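Local coordinates for crispr-associated protein Cas5, dvulg subtype (Xanthomonas oryzae pv. oryzae, PDB 3VZI), which probably cleaves CRISPR precursor RNA as a Cas5d-type endoribonuclease and binds nucleic acid as part of microbial CRISPR immunity, at residues 97-100 with 101-105. Numbering follows the deposited sequence.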
loop_
_atom_site.group_PDB
_atom_site.type_symbol
_atom_site.label_atom_id
_atom_site.label_comp_id
_atom_site.label_asym_id
_atom_site.label_seq_id
_atom_site.Cartn_x
_atom_site.Cartn_y
_atom_site.Cartn_z
ATOM N N LYS A 97 -9.470 -3.195 32.489
ATOM C CA LYS A 97 -9.469 -4.341 31.592
ATOM C C LYS A 97 -10.212 -4.039 30.288
ATOM O O LYS A 97 -9.752 -4.436 29.237
ATOM C CB LYS A 97 -10.090 -5.550 32.295
ATOM C CG LYS A 97 -9.488 -6.890 31.903
ATOM C CD LYS A 97 -9.702 -7.929 32.989
ATOM C CE LYS A 97 -9.211 -7.438 34.354
ATOM N NZ LYS A 97 -9.744 -8.262 35.474
ATOM N N TYR A 98 -11.346 -3.332 30.362
ATOM C CA TYR A 98 -12.163 -2.977 29.171
ATOM C C TYR A 98 -11.466 -1.975 28.263
ATOM O O TYR A 98 -11.619 -2.029 27.039
ATOM C CB TYR A 98 -13.532 -2.396 29.571
ATOM C CG TYR A 98 -14.538 -3.422 30.080
ATOM C CD1 TYR A 98 -15.437 -3.104 31.105
ATOM C CD2 TYR A 98 -14.587 -4.708 29.541
ATOM C CE1 TYR A 98 -16.351 -4.034 31.568
ATOM C CE2 TYR A 98 -15.490 -5.645 30.005
ATOM C CZ TYR A 98 -16.367 -5.301 31.013
ATOM O OH TYR A 98 -17.262 -6.241 31.456
ATOM N N VAL A 99 -10.722 -1.056 28.885
ATOM C CA VAL A 99 -9.905 -0.080 28.176
ATOM C C VAL A 99 -8.730 -0.788 27.476
ATOM O O VAL A 99 -8.560 -0.648 26.252
ATOM C CB VAL A 99 -9.437 1.064 29.116
ATOM C CG1 VAL A 99 -8.299 1.898 28.498
ATOM C CG2 VAL A 99 -10.608 1.956 29.484
ATOM N N GLU A 100 -7.955 -1.569 28.232
ATOM C CA GLU A 100 -6.859 -2.334 27.637
ATOM C C GLU A 100 -7.390 -3.220 26.504
ATOM O O GLU A 100 -6.810 -3.260 25.396
ATOM C CB GLU A 100 -6.098 -3.144 28.683
ATOM C CG GLU A 100 -5.084 -2.324 29.472
ATOM C CD GLU A 100 -4.927 -2.773 30.936
ATOM O OE1 GLU A 100 -5.887 -3.339 31.538
ATOM O OE2 GLU A 100 -3.838 -2.543 31.511
ATOM N N GLU A 101 -8.521 -3.879 26.762
ATOM C CA GLU A 101 -9.117 -4.753 25.763
ATOM C C GLU A 101 -9.523 -4.040 24.471
ATOM O O GLU A 101 -9.384 -4.622 23.385
ATOM C CB GLU A 101 -10.306 -5.533 26.312
ATOM C CG GLU A 101 -10.359 -6.950 25.753
ATOM C CD GLU A 101 -11.769 -7.439 25.492
ATOM O OE1 GLU A 101 -12.030 -7.944 24.362
ATOM O OE2 GLU A 101 -12.602 -7.306 26.420
ATOM N N ASP A 102 -10.011 -2.799 24.599
ATOM C CA ASP A 102 -10.533 -2.026 23.454
ATOM C C ASP A 102 -9.413 -1.633 22.498
ATOM O O ASP A 102 -9.576 -1.680 21.270
ATOM C CB ASP A 102 -11.285 -0.770 23.924
ATOM C CG ASP A 102 -11.779 0.086 22.762
ATOM O OD1 ASP A 102 -12.869 -0.196 22.224
ATOM O OD2 ASP A 102 -11.063 1.035 22.387
ATOM N N ARG A 103 -8.288 -1.244 23.107
ATOM C CA ARG A 103 -7.026 -0.957 22.428
ATOM C C ARG A 103 -6.463 -2.179 21.719
ATOM O O ARG A 103 -5.703 -2.037 20.772
ATOM C CB ARG A 103 -5.992 -0.426 23.429
ATOM C CG ARG A 103 -6.189 1.033 23.839
ATOM C CD ARG A 103 -4.977 1.574 24.593
ATOM N NE ARG A 103 -4.836 0.982 25.930
ATOM C CZ ARG A 103 -3.675 0.785 26.566
ATOM N NH1 ARG A 103 -2.522 1.124 25.994
ATOM N NH2 ARG A 103 -3.668 0.238 27.778
ATOM N N GLN A 104 -6.845 -3.373 22.174
ATOM C CA GLN A 104 -6.323 -4.640 21.623
ATOM C C GLN A 104 -7.088 -5.114 20.396
ATOM O O GLN A 104 -6.653 -6.024 19.694
ATOM C CB GLN A 104 -6.331 -5.745 22.685
ATOM C CG GLN A 104 -4.971 -6.379 22.894
ATOM C CD GLN A 104 -4.104 -5.518 23.779
ATOM O OE1 GLN A 104 -4.285 -5.485 25.001
ATOM N NE2 GLN A 104 -3.164 -4.802 23.171
ATOM N N GLN A 105 -8.240 -4.498 20.164
ATOM C CA GLN A 105 -8.996 -4.678 18.940
ATOM C C GLN A 105 -8.401 -3.841 17.815
ATOM O O GLN A 105 -8.556 -4.170 16.634
ATOM C CB GLN A 105 -10.437 -4.273 19.182
ATOM C CG GLN A 105 -11.280 -5.405 19.714
ATOM C CD GLN A 105 -12.208 -4.941 20.799
ATOM O OE1 GLN A 105 -12.706 -5.743 21.595
ATOM N NE2 GLN A 105 -12.432 -3.633 20.860
#
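Backbone bonds from Glu101 N to Lys97 O (2.8 Å) and from Arg103 N to Val99 O (3.2 Å), each joining residues i and i+4, place these residues on the alpha-helix 92-103. The second is the straighter of the two, with an N-H...O angle of 171°. Asp102 N makes weak bonds to both Tyr98 O (3.0 Å) and Val99 O (3.1 Å), the first in the i to i+4 pattern and the second in the shorter i to i+3 pattern. The bond from Gln104 N to Glu100 O is weak as well, so the regular pattern is less strictly kept here.

Among the side chains, Glu100 and Arg103 meet one turn apart on an exposed flank. Arg103 bends at chi3 (-70°), which folds the guanidinium back over the preceding turn and sets NH2 3.4 Å from Glu100 CG, an approach oblique to the guanidinium plane. The contact is therefore made with the aliphatic part of the glutamate. Its carboxylate is turned only 17° from the guanidinium plane, but OE2 remains 4.7 Å from NH2, consistent with a general attraction between opposite charges and too long for a salt bridge.

Asp102 directs its carboxylate outside this local contact: OD1 forms a salt bridge with NH1 of Arg70, which makes Arg70 the partner of its polar end. The side chains of Tyr98 and Glu101 touch Leu78. These contacts join this part of the helix to Arg70 and Leu78. The centre of the contact lies about 27 Å from the centre of the chain, and none of its touching residues is buried, so this is a surface contact. Asp102 CB lies 3.4 Å from Tyr98 O.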